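Long-range contacts in polyketide biosynthesis cytochrome P450 PksS (Bacillus subtilis, PDB 4YZR), which acts as a heme-dependent cytochrome P450 monooxygenase in the biosynthesis of the antibiotic polyketide bacillaene, with dihydrobacillaene as its substrate: residues Arg113-Leu118 / Ala355-Leu360; Glu123-Gln128 / Ser147-Ile152; Ser319-Pro324 / His342-Phe347. All coordinates share one frame; numbering follows the deposited sequence.

Interaction 1: Arg113-Leu118 / Ala355-Leu360; sequences RTIENL and APLARL
A chi1 of -68° in Ile-115 puts CG1 beside the backbone N and turns CG2 to the far side from it; with CG of Leu-360 trans to its N (chi1 -180°), a methyl from each of two helices is carried into the gap between them. CG2 of Ile-115 meets Leu-360 CD2 at 4.0 Å and settles on the backbone of the other helix, 3.7 Å from Leu-357 CA, with Pro-356 CB and Leu-357 CB each 4.1 Å from that same Ile-115 CG2. Leu-360 CD2 also comes 3.4 Å from Ile-115 O, a carbonyl that already accepts the backbone N-H of Leu-118. Beside this, Leu-118 and Leu-357 cross at about a right angle through their CD1 methyls. At the partly exposed margin, the bent chain of Glu-116 brings OE1 to 4.1 Å from Leu-360 CD1, while its OE2 forms a salt bridge with Arg-119.

The contact sets the short helix 112-116 against the start of helix 355-372, the P450 L helix that follows the cysteine-ligand loop; Ala-358 touches the heme from this helix. No polar pair joins the segments; methyls carry the contact, so it probably rests on shape and the exclusion of water.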
# COMPACT_ATOMS: atom_id res chain seq x y z
N ARG A 113 -19.08 7.70 -2.63
CA ARG A 113 -20.25 6.92 -2.97
C ARG A 113 -19.82 5.80 -3.89
O ARG A 113 -20.38 4.72 -3.82
CB ARG A 113 -21.26 7.88 -3.66
CG ARG A 113 -22.54 7.14 -4.14
CD ARG A 113 -23.39 6.63 -3.02
NE ARG A 113 -24.79 6.65 -3.47
CZ ARG A 113 -25.84 6.27 -2.72
NH1 ARG A 113 -25.67 5.89 -1.44
NH2 ARG A 113 -27.05 6.31 -3.23
N THR A 114 -18.97 6.11 -4.89
CA THR A 114 -18.59 5.17 -5.91
C THR A 114 -18.02 3.92 -5.18
O THR A 114 -18.33 2.77 -5.44
CB THR A 114 -17.62 5.79 -6.88
OG1 THR A 114 -18.27 6.90 -7.56
CG2 THR A 114 -17.22 4.79 -7.81
N ILE A 115 -17.08 4.18 -4.27
CA ILE A 115 -16.40 3.07 -3.57
C ILE A 115 -17.40 2.44 -2.64
O ILE A 115 -17.45 1.22 -2.50
CB ILE A 115 -15.17 3.58 -2.83
CG1 ILE A 115 -14.13 4.01 -3.78
CG2 ILE A 115 -14.61 2.52 -1.91
CD1 ILE A 115 -13.80 3.06 -4.75
N GLU A 116 -18.22 3.21 -1.91
CA GLU A 116 -19.17 2.65 -1.03
C GLU A 116 -20.13 1.71 -1.68
O GLU A 116 -20.58 0.74 -1.15
CB GLU A 116 -19.99 3.75 -0.27
CG GLU A 116 -20.85 3.18 0.78
CD GLU A 116 -20.15 2.49 1.96
OE1 GLU A 116 -18.98 2.72 2.28
OE2 GLU A 116 -20.73 1.68 2.68
N ASN A 117 -20.43 2.02 -2.92
CA ASN A 117 -21.29 1.18 -3.78
C ASN A 117 -20.77 -0.23 -4.02
O ASN A 117 -21.53 -1.15 -4.35
CB ASN A 117 -21.68 1.83 -5.08
CG ASN A 117 -22.65 2.99 -4.93
OD1 ASN A 117 -23.32 3.15 -3.90
ND2 ASN A 117 -22.76 3.78 -5.97
N LEU A 118 -19.46 -0.41 -3.76
CA LEU A 118 -18.83 -1.74 -3.85
C LEU A 118 -19.03 -2.60 -2.63
O LEU A 118 -18.72 -3.79 -2.65
CB LEU A 118 -17.32 -1.61 -4.06
CG LEU A 118 -16.94 -0.79 -5.30
CD1 LEU A 118 -15.41 -0.66 -5.30
CD2 LEU A 118 -17.39 -1.52 -6.56
N ALA A 355 -7.48 5.17 -0.71
CA ALA A 355 -7.75 5.08 0.75
C ALA A 355 -9.16 4.66 1.05
O ALA A 355 -9.35 3.79 1.90
CB ALA A 355 -7.37 6.38 1.47
N PRO A 356 -10.21 5.15 0.33
CA PRO A 356 -11.52 4.70 0.76
C PRO A 356 -11.73 3.22 0.48
O PRO A 356 -12.46 2.53 1.20
CB PRO A 356 -12.48 5.56 -0.13
CG PRO A 356 -11.61 6.56 -0.76
CD PRO A 356 -10.20 6.30 -0.59
N LEU A 357 -11.11 2.70 -0.57
CA LEU A 357 -11.26 1.29 -0.91
C LEU A 357 -10.48 0.43 0.05
O LEU A 357 -10.99 -0.57 0.53
CB LEU A 357 -10.79 1.03 -2.36
CG LEU A 357 -10.88 -0.42 -2.78
CD1 LEU A 357 -12.30 -0.95 -2.68
CD2 LEU A 357 -10.45 -0.44 -4.27
N ALA A 358 -9.26 0.82 0.40
CA ALA A 358 -8.51 0.08 1.41
C ALA A 358 -9.25 0.05 2.71
O ALA A 358 -9.37 -0.98 3.39
CB ALA A 358 -7.18 0.73 1.57
N ARG A 359 -9.82 1.19 3.12
CA ARG A 359 -10.56 1.26 4.35
C ARG A 359 -11.81 0.40 4.29
O ARG A 359 -12.14 -0.26 5.29
CB ARG A 359 -10.95 2.70 4.65
CG ARG A 359 -9.79 3.55 5.14
CD ARG A 359 -10.16 5.02 5.24
NE ARG A 359 -9.15 5.75 6.01
CZ ARG A 359 -8.64 6.96 5.75
NH1 ARG A 359 -8.90 7.61 4.68
NH2 ARG A 359 -7.73 7.45 6.63
N LEU A 360 -12.50 0.32 3.15
CA LEU A 360 -13.70 -0.49 3.04
C LEU A 360 -13.35 -1.93 3.08
O LEU A 360 -14.04 -2.77 3.73
CB LEU A 360 -14.41 -0.12 1.80
CG LEU A 360 -15.74 -0.87 1.50
CD1 LEU A 360 -16.75 -0.67 2.61
CD2 LEU A 360 -16.32 -0.41 0.21

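Interaction 2: Glu123-Gln128 / Ser147-Ile152; sequences EQIAEQ and SPLPFI
The amide N of Ile-152 bonds to Pro-148 O at 2.9 Å, a bond of the first turn of helix 148-158, from which the Ile-152 side chain points to Ile-125 of helix 119-133. These two helices are the D and E helices of the P450 core, which form a four-helix bundle with helices 228-259 and 355-372, E running against the other three. The local axes accord with this: helices 123-128 and 148-152 approach to 9.9 Å, with 144° between their N-to-C directions.

Ile-125 packs on both Ile-152 and Leu-149; the two isoleucines slide past each other in opposite directions. Ile-125 CD1 presses on Ile-152 CG2 at 3.6 Å, while in the reverse sense Ile-152 CD1 reaches Ile-125 CG2 at 3.9 Å. CG2 of each thus meets CD1 of the other, with CG1 of each beside its own backbone N. Ile-125 CG2 serves both partners, since it also lies 4.1 Å from Leu-149 CG. At the solvent-facing margin Gln-128 adds only a long approach of OE1 to Ile-152 CD1.

Helices 355-372 and 228-259 pack on neighbouring residues. Leu-149 and Pro-150 rest on Glu-361 of helix 355-372, Pro-150 also packs on Thr-246 and Val-247 of helix 228-259, and Glu-127 forms a salt bridge with Arg-372. On the side turned toward helix 355-372, Leu-149 extends with CG anti to its N and lays CD1 against the small side chain of the opposing helix, 3.7 Å from Ala-126 CB.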
# COMPACT_ATOMS: atom_id res chain seq x y z
N GLU A 123 -18.47 -7.68 0.52
CA GLU A 123 -19.00 -8.57 1.54
C GLU A 123 -19.21 -9.94 0.95
O GLU A 123 -18.90 -10.94 1.64
CB GLU A 123 -20.37 -8.00 2.03
CG GLU A 123 -20.19 -6.81 2.97
CD GLU A 123 -21.44 -6.02 3.35
OE1 GLU A 123 -22.44 -6.21 2.69
OE2 GLU A 123 -21.36 -5.16 4.21
N GLN A 124 -19.64 -10.09 -0.24
CA GLN A 124 -19.92 -11.38 -0.83
C GLN A 124 -18.64 -12.12 -1.02
O GLN A 124 -18.57 -13.33 -0.74
CB GLN A 124 -20.66 -11.28 -2.16
CG GLN A 124 -22.07 -10.92 -1.98
CD GLN A 124 -22.71 -10.85 -3.35
OE1 GLN A 124 -22.83 -11.91 -3.99
NE2 GLN A 124 -23.05 -9.64 -3.82
N ILE A 125 -17.59 -11.45 -1.47
CA ILE A 125 -16.26 -12.10 -1.61
C ILE A 125 -15.77 -12.54 -0.31
O ILE A 125 -15.30 -13.73 -0.15
CB ILE A 125 -15.24 -11.12 -2.27
CG1 ILE A 125 -15.67 -10.78 -3.68
CG2 ILE A 125 -13.83 -11.67 -2.25
CD1 ILE A 125 -15.01 -9.49 -4.16
N ALA A 126 -15.84 -11.76 0.72
CA ALA A 126 -15.40 -12.16 2.05
C ALA A 126 -16.12 -13.39 2.53
O ALA A 126 -15.49 -14.33 3.03
CB ALA A 126 -15.48 -11.06 3.09
N GLU A 127 -17.43 -13.38 2.39
CA GLU A 127 -18.23 -14.56 2.86
C GLU A 127 -17.94 -15.77 2.10
O GLU A 127 -17.77 -16.87 2.75
CB GLU A 127 -19.70 -14.15 2.89
CG GLU A 127 -20.01 -13.04 3.94
CD GLU A 127 -19.54 -13.22 5.42
OE1 GLU A 127 -19.74 -14.27 5.98
OE2 GLU A 127 -19.17 -12.24 6.07
N GLN A 128 -17.67 -15.75 0.85
CA GLN A 128 -17.28 -16.91 0.09
C GLN A 128 -15.94 -17.43 0.53
O GLN A 128 -15.71 -18.65 0.65
CB GLN A 128 -17.19 -16.59 -1.42
CG GLN A 128 -16.67 -17.65 -2.36
CD GLN A 128 -15.13 -17.75 -2.46
OE1 GLN A 128 -14.46 -16.82 -2.95
NE2 GLN A 128 -14.57 -18.92 -2.13
N SER A 147 -4.67 -12.46 0.97
CA SER A 147 -4.22 -12.32 -0.42
C SER A 147 -5.36 -12.37 -1.44
O SER A 147 -5.45 -11.52 -2.33
CB SER A 147 -3.13 -13.36 -0.72
OG SER A 147 -2.00 -13.24 0.15
N PRO A 148 -6.32 -13.32 -1.36
CA PRO A 148 -7.34 -13.42 -2.43
C PRO A 148 -8.34 -12.32 -2.40
O PRO A 148 -8.76 -11.87 -3.44
CB PRO A 148 -8.00 -14.80 -2.24
CG PRO A 148 -7.60 -15.18 -0.85
CD PRO A 148 -6.30 -14.56 -0.51
N LEU A 149 -8.71 -11.78 -1.25
CA LEU A 149 -9.80 -10.81 -1.21
C LEU A 149 -9.46 -9.57 -2.04
O LEU A 149 -10.23 -9.23 -2.97
CB LEU A 149 -10.28 -10.51 0.18
CG LEU A 149 -11.44 -9.52 0.28
CD1 LEU A 149 -12.44 -9.81 1.45
CD2 LEU A 149 -11.07 -8.09 0.28
N PRO A 150 -8.31 -8.92 -1.85
CA PRO A 150 -8.00 -7.71 -2.64
C PRO A 150 -7.88 -8.06 -4.09
O PRO A 150 -8.20 -7.21 -4.96
CB PRO A 150 -6.76 -7.19 -2.01
CG PRO A 150 -6.81 -7.72 -0.57
CD PRO A 150 -7.33 -9.10 -0.74
N PHE A 151 -7.33 -9.22 -4.42
CA PHE A 151 -7.22 -9.64 -5.82
C PHE A 151 -8.56 -9.77 -6.48
O PHE A 151 -8.72 -9.29 -7.65
CB PHE A 151 -6.41 -10.93 -5.94
CG PHE A 151 -6.26 -11.42 -7.38
CD1 PHE A 151 -5.27 -10.92 -8.14
CD2 PHE A 151 -7.17 -12.24 -7.90
CE1 PHE A 151 -5.22 -11.35 -9.52
CE2 PHE A 151 -7.08 -12.68 -9.18
CZ PHE A 151 -6.15 -12.19 -9.96
N ILE A 152 -9.52 -10.36 -5.83
CA ILE A 152 -10.83 -10.49 -6.44
C ILE A 152 -11.51 -9.11 -6.55
O ILE A 152 -12.15 -8.81 -7.55
CB ILE A 152 -11.73 -11.50 -5.70
CG1 ILE A 152 -10.99 -12.90 -5.67
CG2 ILE A 152 -13.11 -11.61 -6.35
CD1 ILE A 152 -11.62 -13.83 -4.69

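Interaction 3: Ser319-Pro324 / His342-Phe347; sequences SANRDP and HISFGF. With HEM (protoporphyrin IX containing Fe), chain C.
Two type I turns, Ala-320 to Asp-323 and Ile-343 to Gly-346, lie next to each other, with the CA atoms of Asn-321 and His-342 5.4 Å apart. One turn belongs to the Ala-Asn-Arg-Asp-Pro segment at the end of helix 317-320, the other to the start of the P450 heme-binding loop leading to Cys-352, the probable axial ligand of the iron.

The Asn-321 amide spans the gap. Its OD1 accepts the N-H of Ile-343 at 2.9 Å, nearly straight (168°), in the carbonyl plane and on a lone pair, whereas the 2.8 Å bond from Asn-321 ND2 to Ser-344 OG is strongly bent and weak. Further bonds, from ND2 to Ser-286 OG and from Ser-344 OG to Leu-282 O, bind the amide and hydroxyl to the end of helix 274-285 and beyond. The imidazole of His-342 stands almost perpendicular to the Asn-321 amide (89°). Its CG sits between the backbone N and the carbonyl carbon (chi1 69°), which brings ND1 to the N-H of Ser-344 within the ring plane; NE2 bonds to Glu-279, so the ring's rotation is fixed from both nitrogens. Alongside, Ala-320 CB packs on Ile-343 CD1 at 3.9 Å.

The same loop continues to the heme. Phe-345, backbone-bonded to Cys-352, lies obliquely against the porphyrin, its CE1 3.6 Å from heme C2B, and Gly-346 N comes 3.6 Å from the heme methyl CMA.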
# COMPACT_ATOMS: atom_id res chain seq x y z
N SER A 319 7.92 4.85 11.81
CA SER A 319 8.29 5.56 13.03
C SER A 319 7.55 6.84 13.21
O SER A 319 7.28 7.25 14.37
CB SER A 319 9.79 5.78 13.01
OG SER A 319 10.27 6.46 11.95
N ALA A 320 7.22 7.56 12.17
CA ALA A 320 6.46 8.79 12.32
C ALA A 320 5.13 8.49 12.98
O ALA A 320 4.62 9.21 13.85
CB ALA A 320 6.19 9.40 10.96
N ASN A 321 4.53 7.34 12.61
CA ASN A 321 3.26 6.87 13.13
C ASN A 321 3.33 6.44 14.61
O ASN A 321 2.29 6.21 15.20
CB ASN A 321 2.76 5.72 12.26
CG ASN A 321 2.04 6.18 11.08
OD1 ASN A 321 1.70 7.36 10.91
ND2 ASN A 321 1.73 5.23 10.19
N ARG A 322 4.53 6.37 15.14
CA ARG A 322 4.76 6.03 16.55
C ARG A 322 5.41 7.17 17.27
O ARG A 322 6.05 6.96 18.35
CB ARG A 322 5.54 4.71 16.71
CG ARG A 322 4.70 3.54 16.17
CD ARG A 322 5.43 2.26 16.23
NE ARG A 322 4.69 1.16 15.59
CZ ARG A 322 4.63 -0.05 16.06
NH1 ARG A 322 5.26 -0.39 17.23
NH2 ARG A 322 4.06 -0.95 15.36
N ASP A 323 5.36 8.38 16.75
CA ASP A 323 6.09 9.52 17.37
C ASP A 323 5.31 10.00 18.54
O ASP A 323 4.19 10.43 18.46
CB ASP A 323 6.23 10.58 16.29
CG ASP A 323 7.12 11.71 16.61
OD1 ASP A 323 7.10 12.11 17.86
OD2 ASP A 323 7.84 12.23 15.81
N PRO A 324 5.95 10.01 19.77
CA PRO A 324 5.20 10.45 20.92
C PRO A 324 4.91 11.92 21.02
O PRO A 324 4.03 12.27 21.83
CB PRO A 324 6.15 10.05 22.12
CG PRO A 324 7.43 10.03 21.57
CD PRO A 324 7.28 9.52 20.10
N HIS A 342 -2.35 9.46 11.57
CA HIS A 342 -1.29 8.68 10.96
C HIS A 342 -1.06 9.13 9.53
O HIS A 342 -1.95 9.72 8.86
CB HIS A 342 -1.67 7.17 11.01
CG HIS A 342 -2.79 6.79 10.14
ND1 HIS A 342 -2.72 6.70 8.77
CD2 HIS A 342 -4.07 6.47 10.46
CE1 HIS A 342 -3.87 6.31 8.29
NE2 HIS A 342 -4.74 6.19 9.28
N ILE A 343 0.09 8.82 9.01
CA ILE A 343 0.48 9.08 7.63
C ILE A 343 0.68 7.79 6.80
O ILE A 343 1.45 7.74 5.88
CB ILE A 343 1.70 9.98 7.52
CG1 ILE A 343 2.94 9.47 8.21
CG2 ILE A 343 1.36 11.39 8.04
CD1 ILE A 343 4.24 10.20 7.72
N SER A 344 -0.09 6.78 7.17
CA SER A 344 -0.01 5.51 6.43
C SER A 344 -0.41 5.58 4.98
O SER A 344 -0.02 4.73 4.19
CB SER A 344 -0.76 4.44 7.07
OG SER A 344 -0.24 4.27 8.45
N PHE A 345 -1.23 6.57 4.65
CA PHE A 345 -1.70 6.88 3.25
C PHE A 345 -0.89 8.04 2.66
O PHE A 345 -1.26 8.61 1.65
CB PHE A 345 -3.16 7.14 3.21
CG PHE A 345 -4.03 5.96 3.49
CD1 PHE A 345 -3.95 4.80 2.73
CD2 PHE A 345 -5.07 5.99 4.45
CE1 PHE A 345 -4.75 3.73 2.90
CE2 PHE A 345 -5.92 4.95 4.63
CZ PHE A 345 -5.79 3.82 3.86
N GLY A 346 0.21 8.44 3.34
CA GLY A 346 0.98 9.60 2.93
C GLY A 346 0.27 10.85 3.37
O GLY A 346 -0.47 10.89 4.36
N PHE A 347 0.58 11.95 2.67
CA PHE A 347 0.05 13.32 3.02
C PHE A 347 0.26 14.26 1.91
O PHE A 347 1.35 14.20 1.36
CB PHE A 347 0.77 13.87 4.30
CG PHE A 347 0.23 15.17 4.71
CD1 PHE A 347 -0.84 15.24 5.47
CD2 PHE A 347 0.72 16.34 4.16
CE1 PHE A 347 -1.46 16.43 5.74
CE2 PHE A 347 0.09 17.57 4.41
CZ PHE A 347 -0.98 17.58 5.21
CHA HEM C . -0.53 6.61 -3.06
CHB HEM C . -0.59 3.79 0.86
CHC HEM C . -4.11 1.10 -1.14
CHD HEM C . -3.91 3.84 -5.08
C1A HEM C . -0.22 6.07 -1.83
C2A HEM C . 0.74 6.58 -0.84
C3A HEM C . 0.75 5.77 0.18
C4A HEM C . -0.28 4.75 -0.05
CMA HEM C . 1.65 5.81 1.36
CAA HEM C . 1.68 7.77 -1.08
CBA HEM C . 2.95 7.37 -1.67
CGA HEM C . 4.04 8.50 -1.92
O1A HEM C . 5.17 8.02 -2.28
O2A HEM C . 3.67 9.59 -1.68
C1B HEM C . -1.55 2.80 0.65
C2B HEM C . -1.95 1.81 1.59
C3B HEM C . -2.93 1.03 1.07
C4B HEM C . -3.16 1.57 -0.27
CMB HEM C . -1.34 1.71 2.92
CAB HEM C . -3.66 -0.11 1.60
CBB HEM C . -3.74 -0.33 2.86
C1C HEM C . -4.43 1.59 -2.38
C2C HEM C . -5.39 1.12 -3.30
C3C HEM C . -5.34 1.91 -4.45
C4C HEM C . -4.29 2.85 -4.22
CMC HEM C . -6.37 0.04 -2.92
CAC HEM C . -6.14 1.81 -5.66
CBC HEM C . -6.67 0.72 -6.08
C1D HEM C . -2.97 4.83 -4.91
C2D HEM C . -2.60 5.79 -5.92
C3D HEM C . -1.66 6.58 -5.33
C4D HEM C . -1.46 6.11 -3.95
CMD HEM C . -3.21 5.94 -7.30
CAD HEM C . -0.96 7.78 -5.92
CBD HEM C . -1.70 9.06 -5.67
CGD HEM C . -1.10 10.33 -6.35
O1D HEM C . 0.08 10.24 -6.73
O2D HEM C . -1.84 11.33 -6.38
NA HEM C . -0.86 5.03 -1.25
NB HEM C . -2.35 2.65 -0.45
NC HEM C . -3.79 2.66 -2.95
ND HEM C . -2.27 5.00 -3.74
FE HEM C . -2.36 3.89 -2.09

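Interaction 1 closes the widest span of the chain, 236 residues, and interactions 2 and 3 lie in series within it. The centres of interactions 1 and 2 are about 14 Å apart, on successive helices 112-116 and 119-133; helix 355-372 forms one side of the first and flanks the second. The centre of interaction 3 is about 22 Å from that of interaction 1 and about 28 Å from that of interaction 2, on the opposite side of the chain's centre from the latter. Yet 1 and 3 touch, with Arg-359 CZ 3.6 Å from Phe-345 CE2. The heme-binding loop is thus linked to the helical bundle through helix 355-372, which borders the heme.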